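Local coordinates for phospholyase (Arthrobacter aurescens, PDB 5G4I), which acts as a pyridoxal-phosphate-dependent phospholyase of the class III transaminase family, probably eliminating phosphate from phosphoethanolamine, at residues A[123-128]-A[152-157]; A[138-143]-A[212-217]; A[245-250]-A[273-278]; A[251-256]-A[279-284]; A[111-116]-A[294-299]. All blocks are in the same frame, centred on the assembly; numbering follows the deposited sequence.

Interaction 1: A[123-128]-A[152-157]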
# COMPACT_ATOMS: atom_id res chain seq x y z
N ALA A 123 0.85 0.32 6.79
CA ALA A 123 1.48 0.75 8.08
C ALA A 123 1.22 -0.30 9.18
O ALA A 123 2.14 -0.70 9.94
CB ALA A 123 1.02 2.14 8.48
N ASN A 124 -0.03 -0.71 9.38
CA ASN A 124 -0.33 -1.68 10.44
C ASN A 124 0.30 -3.04 10.12
O ASN A 124 0.78 -3.72 11.08
CB ASN A 124 -1.85 -1.83 10.67
CG ASN A 124 -2.46 -0.72 11.48
OD1 ASN A 124 -1.82 -0.23 12.43
ND2 ASN A 124 -3.71 -0.39 11.23
N GLU A 125 0.36 -3.51 8.88
CA GLU A 125 1.10 -4.73 8.53
C GLU A 125 2.52 -4.62 8.98
O GLU A 125 3.06 -5.59 9.61
CB GLU A 125 1.04 -4.94 6.99
CG GLU A 125 1.78 -6.16 6.51
CD GLU A 125 1.11 -7.47 6.76
OE1 GLU A 125 -0.03 -7.53 7.23
OE2 GLU A 125 1.77 -8.54 6.47
N LEU A 126 3.20 -3.52 8.67
CA LEU A 126 4.63 -3.34 9.07
C LEU A 126 4.77 -3.27 10.58
O LEU A 126 5.73 -3.89 11.13
CB LEU A 126 5.22 -2.11 8.37
CG LEU A 126 6.65 -1.74 8.73
CD1 LEU A 126 7.62 -2.83 8.39
CD2 LEU A 126 7.04 -0.42 7.99
N ALA A 127 3.91 -2.52 11.25
CA ALA A 127 4.02 -2.46 12.73
C ALA A 127 3.89 -3.84 13.36
O ALA A 127 4.66 -4.13 14.33
CB ALA A 127 3.02 -1.47 13.32
N LEU A 128 2.94 -4.68 12.92
CA LEU A 128 2.80 -6.06 13.50
C LEU A 128 4.08 -6.84 13.24
O LEU A 128 4.51 -7.69 14.06
CB LEU A 128 1.54 -6.77 12.95
CG LEU A 128 0.18 -6.26 13.39
CD1 LEU A 128 -0.85 -7.08 12.67
CD2 LEU A 128 0.02 -6.45 14.89
N THR A 152 -3.55 -10.25 4.76
CA THR A 152 -3.77 -11.57 5.43
C THR A 152 -3.53 -11.48 6.94
O THR A 152 -4.40 -11.89 7.74
CB THR A 152 -2.85 -12.64 4.82
OG1 THR A 152 -3.23 -12.82 3.44
CG2 THR A 152 -3.04 -13.94 5.58
N SER A 153 -2.43 -10.88 7.37
CA SER A 153 -2.18 -10.83 8.85
C SER A 153 -3.22 -10.01 9.60
O SER A 153 -3.57 -10.30 10.78
CB SER A 153 -0.73 -10.45 9.24
OG SER A 153 -0.52 -9.02 9.24
N LEU A 154 -3.74 -8.97 8.95
CA LEU A 154 -4.81 -8.15 9.52
C LEU A 154 -6.20 -8.84 9.48
O LEU A 154 -7.01 -8.72 10.40
CB LEU A 154 -4.79 -6.76 8.90
CG LEU A 154 -3.54 -5.92 9.22
CD1 LEU A 154 -3.45 -4.67 8.30
CD2 LEU A 154 -3.43 -5.48 10.66
N ALA A 155 -6.50 -9.55 8.38
CA ALA A 155 -7.72 -10.31 8.34
C ALA A 155 -7.85 -11.32 9.45
O ALA A 155 -8.94 -11.44 10.02
CB ALA A 155 -7.81 -11.04 6.98
N GLU A 156 -6.72 -11.95 9.80
CA GLU A 156 -6.71 -12.94 10.89
C GLU A 156 -7.04 -12.37 12.26
O GLU A 156 -7.30 -13.17 13.21
CB GLU A 156 -5.36 -13.68 10.91
CG GLU A 156 -5.12 -14.58 9.67
CD GLU A 156 -3.73 -15.19 9.62
OE1 GLU A 156 -2.86 -14.83 10.42
OE2 GLU A 156 -3.43 -15.92 8.65
N ILE A 157 -6.95 -11.03 12.43
CA ILE A 157 -7.23 -10.41 13.75
C ILE A 157 -8.53 -9.61 13.72
O ILE A 157 -8.91 -9.00 14.71
CB ILE A 157 -6.04 -9.54 14.25
CG1 ILE A 157 -5.98 -8.16 13.54
CG2 ILE A 157 -4.74 -10.28 14.16
CD1 ILE A 157 -4.87 -7.24 13.99
O HOH W 1 2.19 -8.26 9.76
O HOH W 2 0.44 -10.77 5.71

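Interaction 2: A[138-143]-A[212-217]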
# COMPACT_ATOMS: atom_id res chain seq x y z
N THR A 138 3.99 -14.05 19.16
CA THR A 138 2.99 -13.82 18.08
C THR A 138 1.63 -13.37 18.59
O THR A 138 0.74 -12.94 17.75
CB THR A 138 2.75 -15.11 17.25
OG1 THR A 138 2.42 -16.23 18.16
CG2 THR A 138 3.96 -15.48 16.45
N GLY A 139 1.30 -13.41 19.89
CA GLY A 139 -0.02 -13.08 20.36
C GLY A 139 -0.47 -11.62 20.15
O GLY A 139 0.35 -10.71 20.32
N VAL A 140 -1.74 -11.47 19.72
CA VAL A 140 -2.33 -10.14 19.48
C VAL A 140 -3.54 -9.92 20.35
O VAL A 140 -4.51 -10.73 20.34
CB VAL A 140 -2.67 -9.98 17.98
CG1 VAL A 140 -3.42 -8.64 17.72
CG2 VAL A 140 -1.45 -10.10 17.11
N LEU A 141 -3.61 -8.79 21.08
CA LEU A 141 -4.81 -8.31 21.77
C LEU A 141 -5.44 -7.17 20.96
O LEU A 141 -4.74 -6.19 20.65
CB LEU A 141 -4.42 -7.79 23.18
CG LEU A 141 -3.84 -8.82 24.17
CD1 LEU A 141 -3.39 -8.09 25.43
CD2 LEU A 141 -4.79 -9.90 24.56
N VAL A 142 -6.70 -7.34 20.61
CA VAL A 142 -7.47 -6.34 19.90
C VAL A 142 -8.84 -6.19 20.55
O VAL A 142 -9.28 -7.08 21.35
CB VAL A 142 -7.73 -6.63 18.40
CG1 VAL A 142 -6.51 -6.30 17.56
CG2 VAL A 142 -8.26 -8.07 18.19
N SER A 143 -9.66 -5.15 20.23
CA SER A 143 -11.04 -5.15 20.69
C SER A 143 -11.91 -6.17 19.92
O SER A 143 -11.56 -6.57 18.80
CB SER A 143 -11.68 -3.74 20.49
OG SER A 143 -12.41 -3.69 19.32
N VAL A 212 2.75 -12.79 24.18
CA VAL A 212 2.09 -11.51 23.80
C VAL A 212 3.09 -10.70 22.98
O VAL A 212 4.17 -10.26 23.45
CB VAL A 212 1.66 -10.71 25.06
CG1 VAL A 212 0.98 -9.38 24.61
CG2 VAL A 212 0.73 -11.53 25.93
N SER A 213 2.72 -10.40 21.70
CA SER A 213 3.48 -9.50 20.83
C SER A 213 2.98 -8.01 20.98
O SER A 213 3.80 -7.12 21.19
CB SER A 213 3.41 -9.95 19.35
OG SER A 213 4.21 -9.08 18.53
N VAL A 214 1.68 -7.83 20.88
CA VAL A 214 1.13 -6.45 20.84
C VAL A 214 -0.26 -6.36 21.48
O VAL A 214 -1.06 -7.32 21.44
CB VAL A 214 0.99 -5.89 19.42
CG1 VAL A 214 2.29 -5.84 18.67
CG2 VAL A 214 0.00 -6.55 18.61
N PHE A 215 -0.59 -5.13 21.93
CA PHE A 215 -1.98 -4.60 22.02
C PHE A 215 -2.09 -3.50 20.95
O PHE A 215 -1.25 -2.58 20.95
CB PHE A 215 -2.23 -4.02 23.46
CG PHE A 215 -3.49 -3.21 23.62
CD1 PHE A 215 -4.70 -3.77 23.39
CD2 PHE A 215 -3.44 -1.87 24.10
CE1 PHE A 215 -5.91 -3.06 23.63
CE2 PHE A 215 -4.61 -1.18 24.28
CZ PHE A 215 -5.85 -1.75 24.07
N LEU A 216 -3.09 -3.61 20.11
CA LEU A 216 -3.28 -2.70 18.96
C LEU A 216 -4.68 -2.09 19.14
O LEU A 216 -5.69 -2.81 19.37
CB LEU A 216 -3.28 -3.53 17.65
CG LEU A 216 -3.69 -2.85 16.36
CD1 LEU A 216 -2.85 -1.64 16.02
CD2 LEU A 216 -3.68 -3.87 15.20
N PHE A 217 -4.82 -0.75 19.05
CA PHE A 217 -6.12 -0.08 19.36
C PHE A 217 -6.21 1.25 18.63
O PHE A 217 -5.22 1.97 18.44
CB PHE A 217 -6.32 0.13 20.90
CG PHE A 217 -5.46 1.23 21.51
CD1 PHE A 217 -4.09 1.09 21.67
CD2 PHE A 217 -6.04 2.43 21.96
CE1 PHE A 217 -3.33 2.11 22.27
CE2 PHE A 217 -5.28 3.45 22.57
CZ PHE A 217 -3.93 3.28 22.72
O HOH W 3 -8.37 -3.07 18.54

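Interaction 3: A[245-250]-A[273-278]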
# COMPACT_ATOMS: atom_id res chain seq x y z
N GLY A 245 6.27 -8.97 27.94
CA GLY A 245 7.24 -8.87 26.87
C GLY A 245 6.72 -8.33 25.53
O GLY A 245 7.38 -8.49 24.52
N GLY A 246 5.60 -7.68 25.58
CA GLY A 246 4.94 -7.13 24.36
C GLY A 246 5.05 -5.62 24.24
O GLY A 246 5.59 -4.91 25.13
N LEU A 247 4.50 -5.08 23.13
CA LEU A 247 4.52 -3.65 22.78
C LEU A 247 3.10 -3.13 22.60
O LEU A 247 2.15 -3.89 22.35
CB LEU A 247 5.30 -3.41 21.44
CG LEU A 247 6.72 -3.98 21.38
CD1 LEU A 247 7.37 -3.79 20.01
CD2 LEU A 247 7.61 -3.34 22.44
N VAL A 248 2.99 -1.82 22.64
CA VAL A 248 1.70 -1.12 22.39
C VAL A 248 1.75 -0.38 21.05
O VAL A 248 2.70 0.40 20.80
CB VAL A 248 1.38 -0.12 23.52
CG1 VAL A 248 0.08 0.66 23.17
CG2 VAL A 248 1.25 -0.85 24.87
N ILE A 249 0.73 -0.63 20.19
CA ILE A 249 0.58 0.06 18.91
C ILE A 249 -0.71 0.96 19.03
O ILE A 249 -1.82 0.43 19.18
CB ILE A 249 0.41 -0.83 17.66
CG1 ILE A 249 1.59 -1.85 17.50
CG2 ILE A 249 0.30 0.04 16.37
CD1 ILE A 249 1.27 -2.97 16.53
N SER A 250 -0.54 2.30 18.86
CA SER A 250 -1.74 3.18 18.64
C SER A 250 -1.99 3.35 17.15
O SER A 250 -1.09 3.94 16.46
CB SER A 250 -1.55 4.56 19.29
OG SER A 250 -2.73 5.34 19.14
N GLU A 273 2.53 6.15 26.48
CA GLU A 273 3.45 6.50 25.33
C GLU A 273 3.68 5.19 24.59
O GLU A 273 4.44 4.30 25.03
CB GLU A 273 4.80 7.09 25.73
CG GLU A 273 5.60 7.49 24.49
CD GLU A 273 7.02 8.02 24.83
OE1 GLU A 273 7.19 8.78 25.83
OE2 GLU A 273 8.01 7.68 24.12
N PRO A 274 2.99 4.98 23.44
CA PRO A 274 3.24 3.77 22.65
C PRO A 274 4.64 3.66 22.07
O PRO A 274 5.29 4.69 21.77
CB PRO A 274 2.19 3.88 21.51
CG PRO A 274 1.38 4.99 21.82
CD PRO A 274 2.09 5.92 22.77
N GLU A 275 5.10 2.42 21.81
CA GLU A 275 6.32 2.15 21.11
C GLU A 275 6.21 2.35 19.57
O GLU A 275 7.20 2.59 18.89
CB GLU A 275 6.91 0.78 21.36
CG GLU A 275 7.31 0.54 22.81
CD GLU A 275 6.21 -0.05 23.68
OE1 GLU A 275 4.98 0.05 23.43
OE2 GLU A 275 6.58 -0.65 24.79
N LEU A 276 4.96 2.17 19.08
CA LEU A 276 4.68 2.20 17.63
C LEU A 276 3.35 2.95 17.44
O LEU A 276 2.38 2.75 18.20
CB LEU A 276 4.42 0.73 17.11
CG LEU A 276 5.72 -0.16 17.06
CD1 LEU A 276 5.38 -1.67 17.24
CD2 LEU A 276 6.49 0.09 15.79
N VAL A 277 3.38 3.84 16.43
CA VAL A 277 2.18 4.69 16.06
C VAL A 277 1.98 4.58 14.54
O VAL A 277 2.92 4.79 13.79
CB VAL A 277 2.34 6.19 16.49
CG1 VAL A 277 1.11 6.96 16.12
CG2 VAL A 277 2.62 6.29 17.96
N THR A 278 0.77 4.16 14.15
CA THR A 278 0.47 4.01 12.68
C THR A 278 -0.53 5.10 12.26
O THR A 278 -1.33 5.60 13.03
CB THR A 278 -0.07 2.59 12.39
OG1 THR A 278 -1.25 2.39 13.16
CG2 THR A 278 0.96 1.51 12.74

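Interaction 4: A[251-256]-A[279-284]. With PLP (pyridoxal-5'-phosphate), chain C; PO4 (phosphate ion), chain D.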
# COMPACT_ATOMS: atom_id res chain seq x y z
N ASP A 251 -3.17 2.91 16.69
CA ASP A 251 -3.60 3.10 15.29
C ASP A 251 -4.32 4.46 15.26
O ASP A 251 -5.39 4.61 15.83
CB ASP A 251 -4.52 1.95 14.90
CG ASP A 251 -5.09 2.08 13.50
OD1 ASP A 251 -5.10 3.19 12.96
OD2 ASP A 251 -5.63 1.05 12.98
N GLU A 252 -3.62 5.45 14.65
CA GLU A 252 -4.07 6.85 14.55
C GLU A 252 -4.74 7.14 13.25
O GLU A 252 -4.94 8.34 12.93
CB GLU A 252 -2.91 7.80 14.81
CG GLU A 252 -2.36 7.73 16.21
CD GLU A 252 -3.20 8.39 17.29
OE1 GLU A 252 -4.03 9.25 16.94
OE2 GLU A 252 -2.99 8.03 18.47
N VAL A 253 -5.18 6.14 12.51
CA VAL A 253 -5.84 6.44 11.21
C VAL A 253 -7.10 7.23 11.40
O VAL A 253 -7.33 8.18 10.56
CB VAL A 253 -6.07 5.12 10.38
CG1 VAL A 253 -6.88 5.42 9.14
CG2 VAL A 253 -4.76 4.46 10.05
N GLN A 254 -7.89 6.97 12.41
CA GLN A 254 -9.14 7.72 12.72
C GLN A 254 -8.93 8.91 13.67
O GLN A 254 -9.69 9.93 13.55
CB GLN A 254 -10.25 6.85 13.38
CG GLN A 254 -10.72 5.70 12.53
CD GLN A 254 -11.63 6.14 11.38
OE1 GLN A 254 -12.25 7.16 11.41
NE2 GLN A 254 -11.70 5.32 10.40
N SER A 255 -8.01 8.84 14.63
CA SER A 255 -7.91 9.81 15.66
C SER A 255 -6.77 10.81 15.49
O SER A 255 -6.65 11.71 16.33
CB SER A 255 -7.76 9.13 17.04
OG SER A 255 -6.62 8.28 17.10
N GLY A 256 -5.91 10.63 14.49
CA GLY A 256 -4.70 11.48 14.36
C GLY A 256 -4.89 12.80 13.67
O GLY A 256 -6.00 13.23 13.28
N MET A 279 -0.49 5.44 10.97
CA MET A 279 -1.32 6.54 10.44
C MET A 279 -1.55 6.29 8.93
O MET A 279 -0.87 5.51 8.25
CB MET A 279 -0.69 7.87 10.77
CG MET A 279 0.59 8.04 10.14
SD MET A 279 1.60 9.46 10.86
CE MET A 279 1.83 9.13 12.28
N GLY A 280 -2.53 7.05 8.41
CA GLY A 280 -2.93 6.96 6.99
C GLY A 280 -4.01 8.03 6.77
O GLY A 280 -3.85 9.20 7.14
N LYS A 281 -5.17 7.61 6.23
CA LYS A 281 -6.32 8.43 5.76
C LYS A 281 -6.00 9.93 5.51
O LYS A 281 -5.72 10.32 4.35
CB LYS A 281 -7.58 8.07 6.52
CG LYS A 281 -8.22 6.73 6.09
CD LYS A 281 -9.58 6.44 6.78
CE LYS A 281 -10.30 5.09 6.34
NZ LYS A 281 -9.86 4.06 7.32
N PRO A 282 -6.23 10.83 6.52
CA PRO A 282 -5.97 12.27 6.23
C PRO A 282 -4.62 12.71 5.73
O PRO A 282 -4.48 13.88 5.28
CB PRO A 282 -6.19 12.93 7.65
CG PRO A 282 -5.79 11.80 8.57
CD PRO A 282 -6.44 10.62 7.95
N MET A 283 -3.56 11.93 5.99
CA MET A 283 -2.22 12.54 5.97
C MET A 283 -1.75 13.24 4.71
O MET A 283 -0.95 14.20 4.75
CB MET A 283 -1.14 11.65 6.55
CG MET A 283 -0.57 10.71 5.76
SD MET A 283 0.52 9.48 6.71
CE MET A 283 2.00 10.16 6.97
N GLY A 284 -2.28 12.82 3.52
CA GLY A 284 -2.00 13.45 2.23
C GLY A 284 -3.20 14.09 1.51
O GLY A 284 -3.15 14.32 0.30
N1 PLP C . -7.12 1.33 10.69
C2 PLP C . -8.14 2.20 10.90
C2A PLP C . -8.49 2.62 12.31
C3 PLP C . -8.90 2.75 9.75
O3 PLP C . -9.93 3.63 9.94
C4 PLP C . -8.51 2.31 8.40
C4A PLP C . -9.21 2.80 7.19
C5 PLP C . -7.38 1.35 8.30
C6 PLP C . -6.75 0.92 9.47
C5A PLP C . -6.91 0.85 6.95
O4P PLP C . -6.66 1.96 6.09
P PLP C . -6.41 1.74 4.52
O1P PLP C . -7.80 1.53 3.96
O2P PLP C . -5.75 3.02 4.07
O3P PLP C . -5.53 0.52 4.46
P PO4 D . -14.39 5.12 6.98
O1 PO4 D . -13.85 5.37 8.26
O2 PO4 D . -14.30 6.27 5.97
O3 PO4 D . -15.84 5.34 7.39
O4 PO4 D . -14.16 3.78 6.32
O HOH W 4 -3.78 9.16 10.35

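Interaction 5: A[111-116]-A[294-299]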
# COMPACT_ATOMS: atom_id res chain seq x y z
N LEU A 111 9.70 8.76 20.55
CA LEU A 111 9.17 8.60 19.16
C LEU A 111 9.88 9.55 18.23
O LEU A 111 9.50 10.74 18.10
CB LEU A 111 7.66 8.76 19.20
CG LEU A 111 6.87 7.69 19.94
CD1 LEU A 111 5.40 8.05 20.18
CD2 LEU A 111 6.97 6.33 19.21
N GLU A 112 10.96 9.06 17.63
CA GLU A 112 11.92 9.88 16.91
C GLU A 112 12.47 9.30 15.64
O GLU A 112 13.36 9.87 15.01
CB GLU A 112 13.08 10.30 17.82
CG GLU A 112 13.88 9.25 18.32
CD GLU A 112 14.92 9.81 19.34
OE1 GLU A 112 15.17 11.04 19.45
OE2 GLU A 112 15.48 8.98 20.03
N ARG A 113 11.84 8.21 15.09
CA ARG A 113 12.16 7.66 13.78
C ARG A 113 10.87 7.27 12.98
O ARG A 113 9.81 7.10 13.62
CB ARG A 113 13.04 6.39 13.92
CG ARG A 113 14.49 6.64 14.51
CD ARG A 113 15.38 7.55 13.67
NE ARG A 113 16.73 7.60 14.32
CZ ARG A 113 17.08 8.47 15.26
NH1 ARG A 113 16.25 9.34 15.75
NH2 ARG A 113 18.32 8.35 15.80
N LEU A 114 11.02 7.10 11.66
CA LEU A 114 9.85 6.93 10.80
C LEU A 114 10.16 5.88 9.72
O LEU A 114 11.26 5.88 9.11
CB LEU A 114 9.61 8.33 10.10
CG LEU A 114 8.73 8.55 8.91
CD1 LEU A 114 7.30 8.35 9.41
CD2 LEU A 114 8.72 9.92 8.31
N PHE A 115 9.14 5.03 9.41
CA PHE A 115 9.03 4.25 8.16
C PHE A 115 7.81 4.83 7.39
O PHE A 115 6.67 4.81 7.93
CB PHE A 115 8.73 2.78 8.42
CG PHE A 115 9.79 1.99 9.18
CD1 PHE A 115 9.77 1.91 10.55
CD2 PHE A 115 10.75 1.29 8.48
CE1 PHE A 115 10.76 1.12 11.22
CE2 PHE A 115 11.72 0.53 9.11
CZ PHE A 115 11.72 0.46 10.50
N LEU A 116 7.99 5.26 6.17
CA LEU A 116 6.84 5.70 5.37
C LEU A 116 6.26 4.48 4.58
O LEU A 116 6.98 3.52 4.23
CB LEU A 116 7.30 6.81 4.41
CG LEU A 116 7.45 8.17 5.09
CD1 LEU A 116 8.33 9.15 4.30
CD2 LEU A 116 6.11 8.85 5.37
N THR A 294 8.25 5.33 15.36
CA THR A 294 8.77 4.40 16.37
C THR A 294 10.04 4.98 17.01
O THR A 294 10.40 6.17 16.80
CB THR A 294 8.88 2.98 15.82
OG1 THR A 294 9.06 2.01 16.91
CG2 THR A 294 10.01 2.83 14.81
N THR A 295 10.68 4.14 17.86
CA THR A 295 11.88 4.53 18.57
C THR A 295 13.12 4.23 17.72
O THR A 295 13.16 3.43 16.79
CB THR A 295 11.96 3.75 19.90
OG1 THR A 295 12.22 2.35 19.63
CG2 THR A 295 10.77 3.90 20.73
N ALA A 296 14.23 4.88 18.07
CA ALA A 296 15.52 4.59 17.46
C ALA A 296 15.97 3.14 17.63
O ALA A 296 16.41 2.52 16.65
CB ALA A 296 16.59 5.51 18.03
N GLU A 297 15.82 2.57 18.81
CA GLU A 297 16.17 1.19 19.02
C GLU A 297 15.40 0.22 18.12
O GLU A 297 15.96 -0.66 17.52
CB GLU A 297 15.93 0.85 20.49
CG GLU A 297 15.91 -0.64 20.85
CD GLU A 297 15.24 -0.91 22.21
OE1 GLU A 297 15.91 -0.59 23.23
OE2 GLU A 297 14.06 -1.39 22.24
N LEU A 298 14.06 0.43 17.99
CA LEU A 298 13.23 -0.46 17.19
C LEU A 298 13.56 -0.32 15.70
O LEU A 298 13.62 -1.38 14.96
CB LEU A 298 11.69 -0.28 17.45
CG LEU A 298 11.26 -0.81 18.87
CD1 LEU A 298 9.84 -0.43 19.25
CD2 LEU A 298 11.39 -2.33 19.04
N LEU A 299 13.64 0.94 15.20
CA LEU A 299 13.99 1.10 13.76
C LEU A 299 15.36 0.48 13.42
O LEU A 299 15.54 -0.17 12.41
CB LEU A 299 13.85 2.58 13.32
CG LEU A 299 14.25 2.83 11.83
CD1 LEU A 299 13.33 3.80 11.13
CD2 LEU A 299 15.73 3.28 11.71
O HOH W 5 14.10 6.68 20.39
O HOH W 6 17.79 4.47 14.84

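Interaction 1: A[123-128]-A[152-157]
Beside the cofactor pocket of this fold-type I enzyme, helix 120-135 of the cofactor-binding domain packs against the short helix 152-155, with Glu125 and Ser153 forming the polar half of the contact. The glutamate reaches across because CG stands anti to the backbone N (chi1 179°) and the chain then bends at chi2. Ser153 OG donates to Glu125 OE1 at 2.5 Å, arriving from above the carboxylate plane, 42° out of it. Thr151 OG1 is hydrogen-bonded to the same oxygen, while Glu125 OE2 takes the backbone N of Thr152 of the second subunit, so this buried carboxylate is gripped from both chains. A water donates to Glu125 O and to Ser153 OG, 2.9 Å from the latter, and closes a second link between the helices. With a leucine in place of Glu125, Ser153 OG and Thr152 N of the second subunit would probably be left without their acceptor, and the subunit contact weakened here. The other half is apolar: Leu154 sends both methyls toward the 123-128 turn, and CD1 lies 4.0 Å from Glu125 N. Asn124 meets Leu154 through CB, for its amide turns to Thr278 OG1, His148 O and Asp251 OD2 near pyridoxal phosphate. Leu128 lies across Leu154, and its CD1 meets Leu154 CD2 at 3.6 Å and Ile157 CD1 at 4.2 Å.

Interaction 2: A[138-143]-A[212-217]
Val140 with Val214 and Leu141 with Phe215 are the parallel bridges that join two inner strands of the large domain's mixed sheet, 140-143 and 214-217, whose short axes diverge by 22°. The tight part is the start. Gly139 O takes two amides, Ser213 N at 2.8 Å and Val214 N at 3.2 Å, the second nearly along the C=O axis. Glycine suits this place, since a CB would sit close to Val212 CA. In the middle the ladder is regular: Leu141 N donates to Val214 O almost straight (173°), and Leu141 O accepts from Leu216 N. On the face turned to helix 120-135, Val140 and Val214 lie side by side, beta-branched residues that suit a strand, and CG2 of Val214 is 4.1 Å from CG1 of Val140. On the face under helix 233-243 the Phe215 ring lies beside Leu141, with CD1 4.0 Å from Leu141 CB; Val241 covers both. Packing thins toward the end, where Val142 CG1 and Leu216 CB stand 4.3 Å apart. There the strands no longer bond directly, and a water takes up the next rung, accepting from Ser143 N and donating to Leu216 O at 2.8 Å.

Interaction 3: A[245-250]-A[273-278]
Glu275 curls back alongside strand 247-250, its chain bent at chi2 (89°), and crosses Val248 at about a right angle. The bend sets OE1 2.8 Å from Val248 N, which donates to it from above the carboxylate plane, 44° out of it. The side chain thus takes the place of a strand carbonyl at the edge of the pair, and glutamate suits the spot because its other oxygen, OE2, forms a salt bridge with Arg242 NE. The Leu247 side chain lies obliquely over the carboxylate, with CD2 3.8 Å from Glu275 CD. On the other flank Pro274 lays its ring across the strand, CB against Val248 O and CG 3.9 Å from Ser250 CB. These residues lead into two neighbouring parallel strands, 247-251 and 276-279, of the sheet that carries the cofactor on the loops after its strands. The first rung is weak, Leu276 N to Val248 O, whereas Ser250 N to Leu276 O and Thr278 N to Ser250 O, each 3.0 Å, are firm. Leu276 and Ile249 share one face of the sheet, and the leucine slants so that CD1 fits between Ile249 CG1, at 3.8 Å, and Leu247 CD1. Further along the same face, Thr278 turns its methyl, CG2, to Ile249 CG2 at 4.0 Å, and Ala127 of helix 120-135 covers it.

Interaction 4: A[251-256]-A[279-284]
Lys281 runs extended through chi2 and chi3 before bending at chi4 (93°), and this carries NZ past Val253 to C4A, the former aldehyde carbon of the cofactor. Val253 puts CG1 anti to its own N (chi1 174°), a choice that points this methyl at the lysine stem, which it crosses at about a right angle, 3.6 Å from Lys281 CG. The same methyl lies over one face of the pyridine ring, CG1 being 3.4 Å from PLP C3; a compact branched residue fits closely over the flat ring. Its other methyl, CG2, rests on the backbone at Gly280 N. Lys281 NZ is bonded covalently to PLP C4A and also makes a weak hydrogen bond to O3. Gln254 bends at chi2 to bring its amide to the ring, where NE2 donates to a phosphate ion through O1 at 3.0 Å; its separation from PLP O3, 2.5 Å, is short enough to be doubtful in detail. At the nitrogen edge of the ring, Asp251 OD2 lies 2.7 Å from PLP N1. Asp251 OD1 accepts from Val253 N at 3.0 Å, an Asx turn that holds carboxylate and valine together. A water joins the two loops, donating to Glu252 O and accepting from Gly280 N. Thr311 OG1 of the second subunit is also hydrogen-bonded to PLP. The lysine Schiff base and the aspartate at the pyridine nitrogen mark the internal aldimine site of fold-type I enzymes.

Interaction 5: A[111-116]-A[294-299]
Arg113 spreads its guanidinium over Ala296, whose CB lies 4.0 Å above the centre of the plane, while CG of the arginine rests 3.7 Å from Ala296 CA. The chain folds back onto the helix because it bends at chi2 (-62°), and the group is kept from turning by NH1, which donates to Glu112 O in the guanidinium plane. Alanine, with its single methyl, lets the flat group settle on the first turn of helix 296-305. A leucine in place of Arg113 would probably leave the methyl of Ala296 without the flat group over it and Glu112 O without this donor. Alongside, strand 113-117 pairs antiparallel with the end of strand 290-294: Thr294 N donates to Arg113 O at 2.9 Å. Glu112 and Arg113 both face Thr294, a classic beta bulge, and their N atoms reach Thr294 O from opposite faces of its plane. Just beyond, Thr295 is the N-cap, and its OG1 accepts from Leu298 N at 3.1 Å. One turn further, Leu299 lays CD1 over the face of the Phe115 ring, a CH-pi contact 3.9 Å from the centroid, while Thr294 CG2 touches the ring edge at CE1, 4.0 Å away. Leu126 and Ile130 of helix 120-135 also pack on this ring, and Ile27 of the second subunit packs on Leu299. A water joins Glu112 OE2 to Ala296 N, 2.9 Å from the nitrogen. The chemistry thus divides: apolar groups meet at Phe115 and Leu299, charged chains and waters at Glu112, Arg113 and the helix start, on the outermost strand of the sheet within this chain.

Overall arrangement
Interactions 2, 3 and 5 are alternate joints of one mixed sheet: 2 and 3 are buried parallel pairs within it, linked by Phe215 O to Ile249 N, while 5 lies at its outermost strand within this chain, partly exposed, and depends on a bulge, a helix cap and charged chains. Interaction 1 covers one face of that sheet, Leu128 resting on Val214 and Ala127 on Thr278, and, like 4 and 5, reaches the second subunit. Interaction 4 continues the two strands of interaction 3 into cofactor loops; its chemistry is ligand-centred, with a covalent bond in place of strand ladders. Interactions 1 and 4 meet through a hydrogen bond between the helix and the pocket.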